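Local coordinates for protein adenosine deaminase 1 (Arthrobacter aurescens, PDB 3RYS) that probably catalyses the zinc-dependent hydrolytic deamination of adenine to hypoxanthine, a reaction of purine salvage and nitrogen catabolism, at residues H19-G24 with S279-Y284; E99-P104 with L137-F142; L273-N278 with A308-N313; S314-F319 with V327-V332. One frame throughout, in Å; residues are numbered along the deposited sequence.

Contacts 1 to 3 are buried, contact 3 farther from the chain centre; contact 4 lies farthest out and reaches an exposed margin at R316. Contact 1 is the most polar, with zinc and adenine held at loops that leave barrel strands. Contact 2 is mainly backbone ladder between neighbouring parallel strands and touches contact 1 through E23 with D103 and L20 with M101. Helix 304-317 serves both later contacts: residues 308-313 pack on strand 275-277 with apolar side chains and one bridging water, and residues 314-319 meet helix 322-339 through aliphatic groups alone. E99 OE2 of contact 2 also probably accepts a hydrogen bond from F319 N of contact 4.

Contact 1 of 4, residues H19-G24 with S279-Y284; sequences HLHIEG and SDDPAY. With ZN (zinc ion), chain C; ADE (adenine), chain D.
The mononuclear zinc site of this TIM-barrel deaminase is built where H19 and H21, a His-X-His pair following strand 15-17, meet D280, which follows strand 275-277. The metal lies 2.3 Å from each of H19 NE2, H21 NE2 and D280 OD2; H199 adds a further ligand, and adenine N6 comes within 2.5 Å of the zinc. The carboxylate of D280 runs alongside both imidazoles, pointing the same way, but is turned 76° from the H19 ring. Its second oxygen, OD1, faces adenine N6 and is hydrogen-bonded to S250, while H19 is steadied from behind by ND1 bonding T245. Adenine N7 lies over one face of the H21 ring, offset toward its rim, and D281 OD2 approaches the same N7 to 2.8 Å.

The backbones hold these groups in place. A nearly straight bond of 2.8 Å from H21 N to D280 O ties the two loops directly beside the metal, whereas the bond from D280 N to H19 O is weak. L20 and P282 pack on one another at about a right angle. Farther along, G24 O accepts A283 N at 2.8 Å, and the Y284 ring turns its edge toward G24, with CD1 3.5 Å from the same carbonyl oxygen.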
# COMPACT_ATOMS: atom_id res chain seq x y z
N HIS A 19 -0.75 -1.84 3.07
CA HIS A 19 -1.10 -1.13 1.85
C HIS A 19 -0.03 -0.08 1.56
O HIS A 19 -0.04 1.02 2.13
CB HIS A 19 -2.47 -0.46 2.00
CG HIS A 19 -2.98 0.18 0.75
ND1 HIS A 19 -4.33 0.28 0.46
CD2 HIS A 19 -2.33 0.74 -0.30
CE1 HIS A 19 -4.49 0.89 -0.70
NE2 HIS A 19 -3.29 1.17 -1.18
N LEU A 20 0.91 -0.42 0.68
CA LEU A 20 2.01 0.47 0.37
C LEU A 20 2.69 0.13 -0.95
O LEU A 20 3.14 -0.99 -1.16
CB LEU A 20 3.05 0.46 1.48
CG LEU A 20 4.29 1.27 1.10
CD1 LEU A 20 4.61 2.27 2.19
CD2 LEU A 20 5.49 0.37 0.77
N HIS A 21 2.77 1.13 -1.83
CA HIS A 21 3.42 0.96 -3.12
C HIS A 21 4.86 1.44 -3.05
O HIS A 21 5.13 2.59 -2.71
CB HIS A 21 2.66 1.75 -4.18
CG HIS A 21 1.20 1.43 -4.23
ND1 HIS A 21 0.66 0.56 -5.14
CD2 HIS A 21 0.17 1.87 -3.47
CE1 HIS A 21 -0.64 0.47 -4.95
NE2 HIS A 21 -0.96 1.26 -3.94
N ILE A 22 5.80 0.56 -3.37
CA ILE A 22 7.21 0.90 -3.25
C ILE A 22 7.59 2.09 -4.13
O ILE A 22 8.42 2.91 -3.75
CB ILE A 22 8.12 -0.32 -3.51
CG1 ILE A 22 9.47 -0.12 -2.82
CG2 ILE A 22 8.28 -0.57 -5.00
CD1 ILE A 22 9.36 0.13 -1.33
N GLU A 23 6.95 2.19 -5.29
CA GLU A 23 7.19 3.30 -6.22
C GLU A 23 6.64 4.62 -5.68
O GLU A 23 7.06 5.69 -6.10
CB GLU A 23 6.56 3.01 -7.58
CG GLU A 23 7.07 1.75 -8.28
CD GLU A 23 6.31 0.49 -7.89
OE1 GLU A 23 5.77 0.43 -6.76
OE2 GLU A 23 6.25 -0.45 -8.71
N GLY A 24 5.68 4.53 -4.75
CA GLY A 24 5.08 5.70 -4.14
C GLY A 24 5.91 6.17 -2.97
O GLY A 24 5.58 7.13 -2.28
N SER A 279 -0.09 4.24 4.60
CA SER A 279 0.35 5.48 3.98
C SER A 279 0.25 5.44 2.45
O SER A 279 0.30 6.48 1.79
CB SER A 279 1.76 5.88 4.44
OG SER A 279 2.74 4.95 4.01
N ASP A 280 0.12 4.23 1.91
CA ASP A 280 -0.17 4.03 0.49
C ASP A 280 0.97 4.45 -0.44
O ASP A 280 1.73 3.61 -0.91
CB ASP A 280 -1.48 4.74 0.10
CG ASP A 280 -1.99 4.34 -1.27
OD1 ASP A 280 -2.82 5.07 -1.84
OD2 ASP A 280 -1.55 3.29 -1.78
N ASP A 281 1.07 5.75 -0.70
CA ASP A 281 2.16 6.31 -1.50
C ASP A 281 2.80 7.47 -0.72
O ASP A 281 2.51 8.64 -0.98
CB ASP A 281 1.63 6.79 -2.86
CG ASP A 281 0.90 5.69 -3.63
OD1 ASP A 281 1.59 4.91 -4.32
OD2 ASP A 281 -0.35 5.61 -3.59
N PRO A 282 3.67 7.14 0.24
CA PRO A 282 4.21 8.04 1.28
C PRO A 282 4.92 9.29 0.76
O PRO A 282 4.84 10.33 1.40
CB PRO A 282 5.22 7.16 2.02
CG PRO A 282 4.86 5.77 1.68
CD PRO A 282 4.29 5.80 0.31
N ALA A 283 5.64 9.18 -0.35
CA ALA A 283 6.42 10.31 -0.84
C ALA A 283 5.57 11.27 -1.68
O ALA A 283 6.04 12.32 -2.10
CB ALA A 283 7.63 9.82 -1.63
N TYR A 284 4.31 10.90 -1.91
CA TYR A 284 3.41 11.72 -2.70
C TYR A 284 2.31 12.40 -1.88
O TYR A 284 1.75 13.42 -2.29
CB TYR A 284 2.76 10.87 -3.81
CG TYR A 284 3.71 10.51 -4.92
CD1 TYR A 284 4.59 9.44 -4.78
CD2 TYR A 284 3.73 11.22 -6.11
CE1 TYR A 284 5.47 9.10 -5.80
CE2 TYR A 284 4.60 10.89 -7.13
CZ TYR A 284 5.47 9.83 -6.97
OH TYR A 284 6.33 9.49 -7.98
ZN ZN C . -2.97 2.21 -3.22
N9 ADE D . -1.33 3.03 -7.71
C8 ADE D . -0.53 3.43 -6.68
N7 ADE D . -1.18 3.84 -5.61
C5 ADE D . -2.51 3.70 -5.98
C6 ADE D . -3.72 3.97 -5.30
N6 ADE D . -3.76 4.45 -4.05
N1 ADE D . -4.88 3.71 -5.95
C2 ADE D . -4.82 3.23 -7.20
N3 ADE D . -3.76 2.94 -7.95
C4 ADE D . -2.62 3.20 -7.27

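Contact 2 of 4, residues E99-P104 with L137-F142; sequences EIMMDP and LLIAAF
I100 is gripped through both its backbone polar atoms: its N donates to L137 O at 2.8 Å, and its O accepts I139 N at 2.7 Å. The ladder continues with M102 N to I139 O, a weak, bent bond, and with A141 N to M102 O, whose position is less certain. I139 O is also approached by the CA-H of M101. On the outer sides, backbone bonds link E99 to E17 of strand 15-17, M101 to the loop residues L20 and I22, and L138 to A166 just before strand 167-171. These are consecutive parallel strands of the TIM barrel, 95-102 and 135-143, joined by a beta-alpha-beta crossover whose helices include 114-125.

E99, L137, M101 and I139 share one face. M101 lies beside I139, its CG 3.6 Å from I139 CG2; this CG is also 3.9 Å from A141 CB, with SD beside the same methyl, and the methionine packs against H199 too. E99 lays its CG on L137 CB at 3.7 Å, then extends (chi2 178°) to place OE1 in a salt bridge with R220, with OE2 accepting from F319 N. I100, M102, L138 and A140 point toward the helices, I100 and L138 both touching L125. Beyond the strand, D103 N donates to E23 OE2 and D103 OD2 bonds Y66 OH, while P104 CG rests 3.9 Å from A140 CB.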
# COMPACT_ATOMS: atom_id res chain seq x y z
N GLU A 99 4.00 -5.27 4.11
CA GLU A 99 3.64 -6.05 2.93
C GLU A 99 3.56 -5.11 1.73
O GLU A 99 2.63 -4.31 1.61
CB GLU A 99 2.36 -6.85 3.17
CG GLU A 99 2.58 -8.00 4.15
CD GLU A 99 1.32 -8.79 4.46
OE1 GLU A 99 0.41 -8.83 3.61
OE2 GLU A 99 1.27 -9.39 5.55
N ILE A 100 4.55 -5.23 0.85
CA ILE A 100 4.86 -4.18 -0.11
C ILE A 100 4.41 -4.50 -1.53
O ILE A 100 4.71 -5.56 -2.07
CB ILE A 100 6.37 -3.91 -0.10
CG1 ILE A 100 6.82 -3.50 1.31
CG2 ILE A 100 6.74 -2.85 -1.12
CD1 ILE A 100 8.29 -3.73 1.58
N MET A 101 3.70 -3.55 -2.13
CA MET A 101 3.27 -3.69 -3.51
C MET A 101 4.29 -3.13 -4.50
O MET A 101 5.11 -2.26 -4.18
CB MET A 101 1.91 -3.04 -3.74
CG MET A 101 0.75 -4.01 -3.67
SD MET A 101 -0.85 -3.19 -3.86
CE MET A 101 -1.08 -2.51 -2.22
N MET A 102 4.22 -3.65 -5.71
CA MET A 102 5.13 -3.27 -6.77
C MET A 102 4.38 -3.46 -8.07
O MET A 102 3.61 -4.41 -8.21
CB MET A 102 6.36 -4.17 -6.70
CG MET A 102 7.17 -4.26 -7.97
SD MET A 102 8.39 -5.57 -7.79
CE MET A 102 9.22 -5.45 -9.37
N ASP A 103 4.56 -2.54 -9.01
CA ASP A 103 3.90 -2.62 -10.31
C ASP A 103 4.87 -3.12 -11.37
O ASP A 103 5.48 -2.32 -12.08
CB ASP A 103 3.33 -1.26 -10.73
CG ASP A 103 2.31 -0.71 -9.74
OD1 ASP A 103 1.72 -1.51 -8.98
OD2 ASP A 103 2.10 0.52 -9.73
N PRO A 104 5.01 -4.45 -11.49
CA PRO A 104 5.93 -5.04 -12.47
C PRO A 104 5.77 -4.39 -13.84
O PRO A 104 6.77 -4.05 -14.48
CB PRO A 104 5.48 -6.50 -12.52
CG PRO A 104 4.82 -6.74 -11.24
CD PRO A 104 4.18 -5.46 -10.83
N LEU A 137 6.78 -8.94 3.01
CA LEU A 137 6.24 -9.76 1.93
C LEU A 137 6.16 -8.93 0.65
O LEU A 137 5.83 -7.74 0.68
CB LEU A 137 4.86 -10.32 2.30
CG LEU A 137 4.79 -11.56 3.20
CD1 LEU A 137 5.82 -12.62 2.78
CD2 LEU A 137 4.97 -11.19 4.66
N LEU A 138 6.48 -9.56 -0.48
CA LEU A 138 6.42 -8.86 -1.75
C LEU A 138 5.14 -9.21 -2.50
O LEU A 138 4.83 -10.38 -2.72
CB LEU A 138 7.65 -9.20 -2.61
CG LEU A 138 7.80 -8.38 -3.89
CD1 LEU A 138 7.60 -6.89 -3.61
CD2 LEU A 138 9.16 -8.62 -4.54
N ILE A 139 4.40 -8.17 -2.87
CA ILE A 139 3.16 -8.36 -3.61
C ILE A 139 3.25 -7.72 -4.98
O ILE A 139 3.46 -6.51 -5.10
CB ILE A 139 1.96 -7.77 -2.85
CG1 ILE A 139 1.62 -8.65 -1.65
CG2 ILE A 139 0.74 -7.64 -3.76
CD1 ILE A 139 0.35 -8.24 -0.96
N ALA A 140 3.11 -8.53 -6.02
CA ALA A 140 3.09 -8.02 -7.38
C ALA A 140 1.69 -7.50 -7.70
O ALA A 140 0.72 -8.26 -7.68
CB ALA A 140 3.50 -9.09 -8.37
N ALA A 141 1.60 -6.20 -7.98
CA ALA A 141 0.32 -5.58 -8.32
C ALA A 141 0.22 -5.33 -9.83
O ALA A 141 1.20 -4.99 -10.48
CB ALA A 141 0.13 -4.29 -7.56
N PHE A 142 -0.99 -5.51 -10.36
CA PHE A 142 -1.22 -5.40 -11.79
C PHE A 142 -2.01 -4.15 -12.16
O PHE A 142 -2.91 -3.74 -11.44
CB PHE A 142 -1.88 -6.68 -12.30
CG PHE A 142 -1.01 -7.90 -12.17
CD1 PHE A 142 -0.24 -8.34 -13.24
CD2 PHE A 142 -0.95 -8.60 -10.98
CE1 PHE A 142 0.58 -9.45 -13.11
CE2 PHE A 142 -0.13 -9.72 -10.85
CZ PHE A 142 0.63 -10.14 -11.92

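Contact 3 of 4, residues L273-N278 with A308-N313; sequences LNVCVN and ATLAAN
L310 reaches two valines of strand 275-277 with its two methyls: CD1 meets V277 CG2 at 3.6 Å, and CD2 lies 4.1 Å from V275 CG2. It runs alongside V275 but crosses V277 at a slant, the two branches of the leucine end dividing between the two valines. Between these valines in sequence, C276 CB sits 3.9 Å from L310 O. N313, one turn on from L310, sets its CB 3.3 Å from V275 O, and its amide slides past that of N274 with the two planes 83° apart. A water bridges the two backbones, accepting from V277 N at 2.8 Å and donating weakly to L310 O.

The axes of 308-313 and 275-277 run at 100° to one another, 6.7 Å apart at closest; L310 and N313 face the final strand of the TIM barrel. Around this first shell, F293, L269 and F302 pack on L310, and F293 also touches V277. V275 is backed by L244 and V246 of the neighbouring strand, to which N274 and C276 are tied by backbone bonds with L244. N274, centre of an inverse gamma turn, is fixed by ND2 donating to Q241 O.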
# COMPACT_ATOMS: atom_id res chain seq x y z
N LEU A 273 -15.98 -2.39 11.20
CA LEU A 273 -15.20 -2.73 10.01
C LEU A 273 -13.76 -2.99 10.43
O LEU A 273 -13.18 -2.23 11.20
CB LEU A 273 -15.25 -1.60 8.98
CG LEU A 273 -16.59 -1.35 8.28
CD1 LEU A 273 -16.48 -0.14 7.37
CD2 LEU A 273 -17.00 -2.58 7.49
N ASN A 274 -13.19 -4.07 9.91
CA ASN A 274 -11.82 -4.46 10.26
C ASN A 274 -10.77 -3.60 9.55
O ASN A 274 -10.03 -4.08 8.70
CB ASN A 274 -11.60 -5.93 9.94
CG ASN A 274 -10.23 -6.41 10.34
OD1 ASN A 274 -9.60 -5.86 11.25
ND2 ASN A 274 -9.75 -7.45 9.67
N VAL A 275 -10.72 -2.32 9.91
CA VAL A 275 -9.87 -1.36 9.21
C VAL A 275 -8.50 -1.18 9.84
O VAL A 275 -8.32 -1.39 11.04
CB VAL A 275 -10.55 0.02 9.13
CG1 VAL A 275 -11.70 0.00 8.13
CG2 VAL A 275 -11.01 0.46 10.51
N CYS A 276 -7.54 -0.78 9.02
CA CYS A 276 -6.22 -0.41 9.50
C CYS A 276 -5.70 0.80 8.73
O CYS A 276 -6.24 1.16 7.68
CB CYS A 276 -5.24 -1.58 9.40
SG CYS A 276 -4.90 -2.15 7.72
N VAL A 277 -4.64 1.42 9.25
CA VAL A 277 -4.10 2.66 8.72
C VAL A 277 -2.84 2.42 7.89
O VAL A 277 -1.93 1.72 8.33
CB VAL A 277 -3.78 3.65 9.86
CG1 VAL A 277 -3.16 4.92 9.32
CG2 VAL A 277 -5.05 3.96 10.64
N ASN A 278 -2.81 2.99 6.69
CA ASN A 278 -1.70 2.81 5.76
C ASN A 278 -1.33 4.12 5.07
O ASN A 278 -2.16 5.03 4.96
CB ASN A 278 -2.06 1.75 4.71
CG ASN A 278 -2.53 0.45 5.33
OD1 ASN A 278 -3.67 0.32 5.77
ND2 ASN A 278 -1.64 -0.54 5.35
N ALA A 308 -4.36 1.78 19.14
CA ALA A 308 -3.92 0.41 19.38
C ALA A 308 -4.79 -0.59 18.62
O ALA A 308 -4.28 -1.54 18.03
CB ALA A 308 -3.94 0.11 20.86
N THR A 309 -6.10 -0.37 18.65
CA THR A 309 -7.02 -1.24 17.94
C THR A 309 -6.65 -1.28 16.45
O THR A 309 -6.59 -2.35 15.85
CB THR A 309 -8.49 -0.78 18.12
OG1 THR A 309 -8.85 -0.88 19.50
CG2 THR A 309 -9.43 -1.65 17.30
N LEU A 310 -6.40 -0.10 15.88
CA LEU A 310 -5.99 0.01 14.48
C LEU A 310 -4.71 -0.77 14.21
O LEU A 310 -4.59 -1.48 13.21
CB LEU A 310 -5.79 1.48 14.10
CG LEU A 310 -7.05 2.34 14.08
CD1 LEU A 310 -6.71 3.80 13.86
CD2 LEU A 310 -8.02 1.84 13.02
N ALA A 311 -3.75 -0.61 15.12
CA ALA A 311 -2.48 -1.32 15.04
C ALA A 311 -2.68 -2.84 15.04
O ALA A 311 -2.13 -3.54 14.19
CB ALA A 311 -1.58 -0.92 16.20
N ALA A 312 -3.45 -3.33 16.00
CA ALA A 312 -3.65 -4.77 16.15
C ALA A 312 -4.42 -5.35 14.96
O ALA A 312 -4.18 -6.48 14.55
CB ALA A 312 -4.35 -5.09 17.47
N ASN A 313 -5.35 -4.57 14.41
CA ASN A 313 -6.02 -4.97 13.18
C ASN A 313 -4.99 -5.25 12.10
O ASN A 313 -4.98 -6.32 11.49
CB ASN A 313 -6.98 -3.87 12.70
CG ASN A 313 -8.26 -3.82 13.50
OD1 ASN A 313 -9.12 -2.96 13.27
ND2 ASN A 313 -8.41 -4.75 14.45
O HOH W 1 -3.23 0.47 11.44

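Contact 4 of 4, residues S314-F319 with V327-V332; sequences SIRSSF and VLLDEV
I315 fits against L328, L329 and V332 and forms the close part of this contact. Its CD1 sits 3.5 Å from L328 CB and 3.7 Å from V332 CG1, whereas its CB rests on L329 CD1, also at 3.5 Å. The ethyl arm is fully extended (chi2 176°), which carries CD1 across to the facing helix; on the other branch, I315 CG2 lies 3.6 Å from L329 CD1. I315 and L329 slide past each other in opposite directions, while L328 is crossed obliquely. All of this is aliphatic packing between two successive helices of the deaminase domain, 304-317 and 322-339, linked by a short connection. The pairing extends back along the first helix, where L329 touches A312 and V332 touches A308. Toward the barrel, L328 lies on R96 and H97 of strand 95-102.

The opposite character appears at R316. This exposed residue meets the other helix through its aliphatic stem, and loosely: CG is 4.4 Å from CD2 of the partly exposed L329. Near the end of helix 304-317 the carbonyl oxygen of I315 is doubly held, taking bonds from S318 N and, at 2.7 Å, from S318 OG. Next to it, the F319 ring makes a cation-pi contact with R220.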
# COMPACT_ATOMS: atom_id res chain seq x y z
N SER A 314 -4.11 -4.28 11.86
CA SER A 314 -3.11 -4.40 10.81
C SER A 314 -2.26 -5.66 10.98
O SER A 314 -1.78 -6.23 10.00
CB SER A 314 -2.21 -3.16 10.79
OG SER A 314 -1.14 -3.30 11.70
N ILE A 315 -2.07 -6.09 12.23
CA ILE A 315 -1.27 -7.28 12.49
C ILE A 315 -2.09 -8.54 12.25
O ILE A 315 -1.62 -9.47 11.60
CB ILE A 315 -0.69 -7.28 13.92
CG1 ILE A 315 0.21 -6.06 14.13
CG2 ILE A 315 0.09 -8.56 14.17
CD1 ILE A 315 0.75 -5.92 15.53
N ARG A 316 -3.31 -8.56 12.77
CA ARG A 316 -4.20 -9.70 12.58
C ARG A 316 -4.51 -9.90 11.11
O ARG A 316 -4.78 -11.02 10.67
CB ARG A 316 -5.51 -9.50 13.33
CG ARG A 316 -5.39 -9.40 14.83
CD ARG A 316 -6.76 -9.51 15.48
NE ARG A 316 -6.73 -9.02 16.86
CZ ARG A 316 -7.05 -7.78 17.21
NH1 ARG A 316 -7.42 -6.90 16.29
NH2 ARG A 316 -6.99 -7.42 18.49
N SER A 317 -4.48 -8.81 10.35
CA SER A 317 -4.86 -8.85 8.94
C SER A 317 -3.68 -9.22 8.03
O SER A 317 -3.87 -9.68 6.91
CB SER A 317 -5.47 -7.52 8.51
OG SER A 317 -6.59 -7.19 9.31
N SER A 318 -2.46 -9.02 8.52
CA SER A 318 -1.28 -9.33 7.73
C SER A 318 -1.22 -10.82 7.36
O SER A 318 -1.93 -11.65 7.93
CB SER A 318 0.00 -8.91 8.46
OG SER A 318 0.22 -9.71 9.62
N PHE A 319 -0.37 -11.14 6.38
CA PHE A 319 -0.14 -12.51 5.98
C PHE A 319 1.14 -13.03 6.62
O PHE A 319 1.80 -13.93 6.09
CB PHE A 319 -0.06 -12.63 4.45
CG PHE A 319 -1.31 -12.20 3.74
CD1 PHE A 319 -2.56 -12.50 4.26
CD2 PHE A 319 -1.24 -11.50 2.55
CE1 PHE A 319 -3.71 -12.10 3.60
CE2 PHE A 319 -2.39 -11.11 1.88
CZ PHE A 319 -3.63 -11.41 2.42
N VAL A 327 4.08 -11.92 18.70
CA VAL A 327 5.07 -11.04 19.30
C VAL A 327 4.78 -9.57 19.00
O VAL A 327 4.99 -8.70 19.85
CB VAL A 327 6.52 -11.41 18.89
CG1 VAL A 327 6.81 -12.88 19.19
CG2 VAL A 327 6.77 -11.10 17.43
N LEU A 328 4.29 -9.29 17.80
CA LEU A 328 3.92 -7.93 17.42
C LEU A 328 2.67 -7.48 18.17
O LEU A 328 2.58 -6.35 18.63
CB LEU A 328 3.71 -7.82 15.91
CG LEU A 328 4.93 -7.46 15.06
CD1 LEU A 328 6.21 -8.09 15.59
CD2 LEU A 328 4.70 -7.85 13.60
N LEU A 329 1.69 -8.37 18.28
CA LEU A 329 0.50 -8.10 19.07
C LEU A 329 0.86 -7.75 20.51
O LEU A 329 0.28 -6.84 21.10
CB LEU A 329 -0.46 -9.29 19.03
CG LEU A 329 -1.74 -9.13 18.20
CD1 LEU A 329 -1.66 -7.95 17.24
CD2 LEU A 329 -2.06 -10.42 17.46
N ASP A 330 1.82 -8.47 21.08
CA ASP A 330 2.25 -8.22 22.45
C ASP A 330 2.93 -6.87 22.57
O ASP A 330 2.94 -6.26 23.64
CB ASP A 330 3.17 -9.33 22.94
CG ASP A 330 2.42 -10.57 23.38
OD1 ASP A 330 1.20 -10.46 23.66
OD2 ASP A 330 3.03 -11.66 23.46
N GLU A 331 3.51 -6.44 21.49
CA GLU A 331 4.13 -5.19 21.37
C GLU A 331 3.16 -4.06 21.39
O GLU A 331 3.47 -3.06 21.91
CB GLU A 331 4.94 -5.19 20.10
CG GLU A 331 6.37 -5.27 20.34
CD GLU A 331 7.17 -5.50 19.11
OE1 GLU A 331 7.90 -6.47 19.06
OE2 GLU A 331 7.12 -4.70 18.23
N VAL A 332 1.98 -4.24 20.83
CA VAL A 332 1.02 -3.18 20.86
C VAL A 332 0.36 -3.05 22.19
O VAL A 332 0.09 -1.95 22.62
CB VAL A 332 0.03 -3.14 19.65
CG1 VAL A 332 0.11 -4.25 18.82
CG2 VAL A 332 -1.33 -2.86 20.05